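LupI (Flavobacterium sp. YS-80-122, PDB 6IY4) probably inhibits a metalloendopeptidase, as a small periplasmic beta-barrel inhibitor of the Inh family. Local coordinates at residues L43-G56 against L59-L72. Residues are numbered along the deposited sequence; the frame is centred on the assembly and turned at random.
Sequences LGRTPTTWSPTPDG and LIGKDGSQSLFLEL
A classic beta bulge sets Thr48 and Thr49 against the single residue Ile60, in the antiparallel hairpin that brings edge strand 49-53 beside 56-60 in the Inh-family sheet. Two donors grip one acceptor: Thr48 N lies 2.8 Å and Thr49 N 3.1 Å from Ile60 O, the second bond almost straight (177° at the hydrogen). Ile60 N returns a bond to Thr49 O. On the buried face, Pro47 CB sits 3.9 Å from Leu59 CB, the two side chains running alongside each other in the same direction, while Leu59 CD2 reaches Trp50 CB. The side chains of Leu43 and Leu68 cross at about a right angle, CD2 against CD2, and both also touch Val82 of strand 77-82. Ser67 turns OG anti to its own N (chi1 165°), from where it donates to Arg45 O over 2.6 Å.

The other side is polar and looser. Arg45 lays its guanidinium along 65-67, with Gln66 O at the edge in a weak NE bond; its salt bridge to Asp63 is long, NH1 to OD1 3.7 Å, and joins charges without a directed N-H. At the type I turn Thr53-Gly56, Thr53 OG1 lies at the edge of the Phe69 ring, from neighbouring strand 66-74, 3.6 Å from CE1, and donates to Asp55 OD1. One water links Thr48 OG1, Thr49 OG1 and Gly61 O, donating to Gly61 O at 2.7 Å.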
loop_
_atom_site.group_PDB
_atom_site.type_symbol
_atom_site.label_atom_id
_atom_site.label_comp_id
_atom_site.label_asym_id
_atom_site.label_seq_id
_atom_site.Cartn_x
_atom_site.Cartn_y
_atom_site.Cartn_z
ATOM N N LEU A 43 5.476 8.632 -0.794
ATOM C CA LEU A 43 4.254 9.122 -1.462
ATOM C C LEU A 43 4.061 10.597 -1.095
ATOM O O LEU A 43 4.321 10.951 0.082
ATOM C CB LEU A 43 3.065 8.269 -0.994
ATOM C CG LEU A 43 3.130 6.773 -1.287
ATOM C CD1 LEU A 43 1.953 6.054 -0.673
ATOM C CD2 LEU A 43 3.222 6.491 -2.775
ATOM N N GLY A 44 3.526 11.353 -2.044
ATOM C CA GLY A 44 3.137 12.766 -1.842
ATOM C C GLY A 44 2.012 12.917 -0.837
ATOM O O GLY A 44 2.002 13.878 -0.053
ATOM N N ARG A 45 1.100 11.948 -0.824
ATOM C CA ARG A 45 -0.114 11.967 0.012
ATOM C C ARG A 45 -0.029 10.775 0.942
ATOM O O ARG A 45 0.052 9.683 0.418
ATOM C CB ARG A 45 -1.324 11.926 -0.915
ATOM C CG ARG A 45 -2.611 12.254 -0.182
ATOM C CD ARG A 45 -3.838 11.982 -1.023
ATOM N NE ARG A 45 -3.810 12.794 -2.232
ATOM C CZ ARG A 45 -4.002 14.119 -2.271
ATOM N NH1 ARG A 45 -4.213 14.822 -1.160
ATOM N NH2 ARG A 45 -3.995 14.737 -3.444
ATOM N N THR A 46 0.027 10.974 2.249
ATOM C CA THR A 46 0.085 9.874 3.226
ATOM C C THR A 46 -1.279 9.177 3.288
ATOM O O THR A 46 -2.283 9.825 3.497
ATOM C CB THR A 46 0.459 10.407 4.605
ATOM O OG1 THR A 46 1.798 10.903 4.487
ATOM C CG2 THR A 46 0.390 9.331 5.655
ATOM N N PRO A 47 -1.368 7.841 3.114
ATOM C CA PRO A 47 -2.652 7.160 3.137
ATOM C C PRO A 47 -3.254 7.004 4.535
ATOM O O PRO A 47 -2.471 6.799 5.498
ATOM C CB PRO A 47 -2.310 5.742 2.637
ATOM C CG PRO A 47 -0.911 5.792 2.135
ATOM C CD PRO A 47 -0.237 6.934 2.849
ATOM N N THR A 48 -4.564 7.178 4.652
ATOM C CA THR A 48 -5.299 6.951 5.922
ATOM C C THR A 48 -6.265 5.790 5.760
ATOM O O THR A 48 -6.645 5.207 6.796
ATOM C CB THR A 48 -6.025 8.221 6.396
ATOM O OG1 THR A 48 -6.940 8.643 5.386
ATOM C CG2 THR A 48 -5.051 9.335 6.711
ATOM N N THR A 49 -6.728 5.471 4.542
ATOM C CA THR A 49 -7.598 4.316 4.320
ATOM C C THR A 49 -7.190 3.607 3.030
ATOM O O THR A 49 -6.288 4.065 2.329
ATOM C CB THR A 49 -9.078 4.662 4.288
ATOM O OG1 THR A 49 -9.364 5.500 3.160
ATOM C CG2 THR A 49 -9.513 5.377 5.552
ATOM N N TRP A 50 -7.784 2.451 2.823
ATOM C CA TRP A 50 -7.508 1.655 1.614
ATOM C C TRP A 50 -8.789 1.015 1.127
ATOM O O TRP A 50 -9.702 0.806 1.896
ATOM C CB TRP A 50 -6.389 0.645 1.878
ATOM C CG TRP A 50 -6.656 -0.296 3.011
ATOM C CD1 TRP A 50 -6.328 -0.145 4.326
ATOM C CD2 TRP A 50 -7.267 -1.596 2.892
ATOM N NE1 TRP A 50 -6.719 -1.240 5.031
ATOM C CE2 TRP A 50 -7.287 -2.157 4.182
ATOM C CE3 TRP A 50 -7.821 -2.329 1.836
ATOM C CZ2 TRP A 50 -7.819 -3.421 4.439
ATOM C CZ3 TRP A 50 -8.322 -3.598 2.079
ATOM C CH2 TRP A 50 -8.339 -4.132 3.370
ATOM N N SER A 51 -8.788 0.618 -0.144
ATOM C CA SER A 51 -9.954 -0.051 -0.741
ATOM C C SER A 51 -9.496 -0.960 -1.853
ATOM O O SER A 51 -8.814 -0.529 -2.776
ATOM C CB SER A 51 -10.935 0.956 -1.258
ATOM O OG SER A 51 -12.139 0.308 -1.623
ATOM N N PRO A 52 -9.897 -2.235 -1.829
ATOM C CA PRO A 52 -9.515 -3.146 -2.897
ATOM C C PRO A 52 -10.333 -2.835 -4.146
ATOM O O PRO A 52 -11.429 -2.305 -4.033
ATOM C CB PRO A 52 -9.853 -4.543 -2.370
ATOM C CG PRO A 52 -10.611 -4.339 -1.102
ATOM C CD PRO A 52 -10.715 -2.868 -0.793
ATOM N N THR A 53 -9.789 -3.183 -5.297
ATOM C CA THR A 53 -10.475 -3.081 -6.604
ATOM C C THR A 53 -10.352 -4.447 -7.232
ATOM O O THR A 53 -9.635 -5.315 -6.741
ATOM C CB THR A 53 -9.854 -1.982 -7.466
ATOM O OG1 THR A 53 -8.619 -2.527 -7.947
ATOM C CG2 THR A 53 -9.675 -0.682 -6.707
ATOM N N PRO A 54 -11.041 -4.691 -8.362
ATOM C CA PRO A 54 -11.008 -6.018 -8.952
ATOM C C PRO A 54 -9.598 -6.492 -9.322
ATOM O O PRO A 54 -9.344 -7.674 -9.303
ATOM C CB PRO A 54 -11.912 -5.814 -10.172
ATOM C CG PRO A 54 -12.872 -4.755 -9.704
ATOM C CD PRO A 54 -11.916 -3.763 -9.074
ATOM N N ASP A 55 -8.710 -5.554 -9.629
ATOM C CA ASP A 55 -7.381 -5.826 -10.206
ATOM C C ASP A 55 -6.284 -5.138 -9.407
ATOM O O ASP A 55 -5.181 -5.021 -9.950
ATOM C CB ASP A 55 -7.322 -5.316 -11.644
ATOM C CG ASP A 55 -7.635 -3.828 -11.796
ATOM O OD1 ASP A 55 -8.073 -3.204 -10.824
ATOM O OD2 ASP A 55 -7.367 -3.318 -12.881
ATOM N N GLY A 56 -6.587 -4.678 -8.191
ATOM C CA GLY A 56 -5.576 -3.861 -7.518
ATOM C C GLY A 56 -6.097 -3.293 -6.222
ATOM O O GLY A 56 -7.004 -3.895 -5.586
ATOM N N LEU A 59 -4.805 3.114 -2.154
ATOM C CA LEU A 59 -4.425 3.785 -0.903
ATOM C C LEU A 59 -4.987 5.197 -1.008
ATOM O O LEU A 59 -4.790 5.839 -2.052
ATOM C CB LEU A 59 -2.913 3.817 -0.756
ATOM C CG LEU A 59 -2.170 2.486 -0.902
ATOM C CD1 LEU A 59 -0.706 2.694 -0.606
ATOM C CD2 LEU A 59 -2.781 1.417 -0.005
ATOM N N ILE A 60 -5.683 5.639 0.031
ATOM C CA ILE A 60 -6.506 6.870 -0.044
ATOM C C ILE A 60 -6.056 7.812 1.061
ATOM O O ILE A 60 -5.904 7.349 2.177
ATOM C CB ILE A 60 -7.974 6.472 0.056
ATOM C CG1 ILE A 60 -8.335 5.506 -1.083
ATOM C CG2 ILE A 60 -8.859 7.704 -0.010
ATOM C CD1 ILE A 60 -9.723 4.896 -0.966
ATOM N N GLY A 61 -5.953 9.099 0.745
ATOM C CA GLY A 61 -5.498 10.105 1.712
ATOM C C GLY A 61 -6.642 10.614 2.553
ATOM O O GLY A 61 -7.801 10.185 2.410
ATOM N N LYS A 62 -6.336 11.535 3.468
ATOM C CA LYS A 62 -7.319 11.925 4.497
ATOM C C LYS A 62 -8.528 12.620 3.858
ATOM O O LYS A 62 -9.623 12.558 4.447
ATOM C CB LYS A 62 -6.689 12.846 5.550
ATOM C CG LYS A 62 -7.582 13.071 6.762
ATOM C CD LYS A 62 -6.986 13.954 7.846
ATOM C CE LYS A 62 -5.615 13.504 8.308
ATOM N NZ LYS A 62 -5.406 13.811 9.745
ATOM N N ASP A 63 -8.354 13.217 2.689
ATOM C CA ASP A 63 -9.409 14.033 2.041
ATOM C C ASP A 63 -10.177 13.176 1.066
ATOM O O ASP A 63 -11.099 13.690 0.414
ATOM C CB ASP A 63 -8.761 15.206 1.328
ATOM C CG ASP A 63 -7.928 14.773 0.146
ATOM O OD1 ASP A 63 -7.400 13.636 0.175
ATOM O OD2 ASP A 63 -7.819 15.577 -0.792
ATOM N N GLY A 64 -9.825 11.905 0.972
ATOM C CA GLY A 64 -10.587 10.971 0.142
ATOM C C GLY A 64 -9.983 10.888 -1.230
ATOM O O GLY A 64 -10.506 10.094 -2.011
ATOM N N SER A 65 -8.851 11.562 -1.476
ATOM C CA SER A 65 -8.176 11.526 -2.797
ATOM C C SER A 65 -7.136 10.403 -2.846
ATOM O O SER A 65 -6.735 9.879 -1.823
ATOM C CB SER A 65 -7.531 12.813 -3.149
ATOM O OG SER A 65 -6.295 12.885 -2.496
ATOM N N GLN A 66 -6.788 10.003 -4.054
ATOM C CA GLN A 66 -5.898 8.855 -4.290
ATOM C C GLN A 66 -4.497 9.212 -3.807
ATOM O O GLN A 66 -3.893 10.186 -4.273
ATOM C CB GLN A 66 -5.925 8.467 -5.769
ATOM C CG GLN A 66 -5.001 7.316 -6.149
ATOM C CD GLN A 66 -5.284 6.839 -7.553
ATOM O OE1 GLN A 66 -4.393 6.472 -8.322
ATOM N NE2 GLN A 66 -6.555 6.822 -7.872
ATOM N N SER A 67 -3.955 8.379 -2.922
ATOM C CA SER A 67 -2.516 8.396 -2.595
ATOM C C SER A 67 -1.747 7.508 -3.587
ATOM O O SER A 67 -0.640 7.898 -4.057
ATOM C CB SER A 67 -2.274 7.981 -1.157
ATOM O OG SER A 67 -0.901 7.690 -1.020
ATOM N N LEU A 68 -2.312 6.345 -3.945
ATOM C CA LEU A 68 -1.665 5.471 -4.954
ATOM C C LEU A 68 -2.660 4.386 -5.344
ATOM O O LEU A 68 -3.392 3.880 -4.487
ATOM C CB LEU A 68 -0.401 4.842 -4.385
ATOM C CG LEU A 68 0.513 4.168 -5.398
ATOM C CD1 LEU A 68 1.124 5.189 -6.325
ATOM C CD2 LEU A 68 1.595 3.353 -4.694
ATOM N N PHE A 69 -2.607 3.977 -6.588
ATOM C CA PHE A 69 -3.236 2.748 -7.092
ATOM C C PHE A 69 -2.119 1.747 -7.332
ATOM O O PHE A 69 -1.148 2.078 -8.044
ATOM C CB PHE A 69 -4.022 2.978 -8.380
ATOM C CG PHE A 69 -4.526 1.674 -8.949
ATOM C CD1 PHE A 69 -5.562 0.987 -8.336
ATOM C CD2 PHE A 69 -3.930 1.123 -10.058
ATOM C CE1 PHE A 69 -6.017 -0.209 -8.841
ATOM C CE2 PHE A 69 -4.382 -0.079 -10.559
ATOM C CZ PHE A 69 -5.413 -0.733 -9.954
ATOM N N LEU A 70 -2.273 0.538 -6.804
ATOM C CA LEU A 70 -1.307 -0.560 -7.060
ATOM C C LEU A 70 -2.020 -1.697 -7.785
ATOM O O LEU A 70 -3.127 -2.067 -7.397
ATOM C CB LEU A 70 -0.711 -1.094 -5.761
ATOM C CG LEU A 70 -0.048 -0.049 -4.857
ATOM C CD1 LEU A 70 -0.978 0.561 -3.810
ATOM C CD2 LEU A 70 1.175 -0.641 -4.157
ATOM N N GLU A 71 -1.348 -2.246 -8.763
ATOM C CA GLU A 71 -1.867 -3.417 -9.508
ATOM C C GLU A 71 -1.566 -4.691 -8.720
ATOM O O GLU A 71 -0.458 -4.858 -8.226
ATOM C CB GLU A 71 -1.204 -3.384 -10.878
ATOM C CG GLU A 71 -1.620 -4.443 -11.854
ATOM C CD GLU A 71 -1.031 -4.163 -13.236
ATOM O OE1 GLU A 71 -0.047 -3.370 -13.332
ATOM O OE2 GLU A 71 -1.575 -4.718 -14.225
ATOM N N LEU A 72 -2.510 -5.618 -8.723
ATOM C CA LEU A 72 -2.342 -6.982 -8.194
ATOM C C LEU A 72 -1.437 -7.723 -9.152
ATOM O O LEU A 72 -1.747 -7.706 -10.383
ATOM C CB LEU A 72 -3.717 -7.631 -8.125
ATOM C CG LEU A 72 -3.764 -9.027 -7.537
ATOM C CD1 LEU A 72 -3.138 -9.115 -6.173
ATOM C CD2 LEU A 72 -5.218 -9.468 -7.516
HETATM O O HOH W 1 0.758 10.150 -3.194
HETATM O O HOH W 2 -9.146 8.181 3.656
#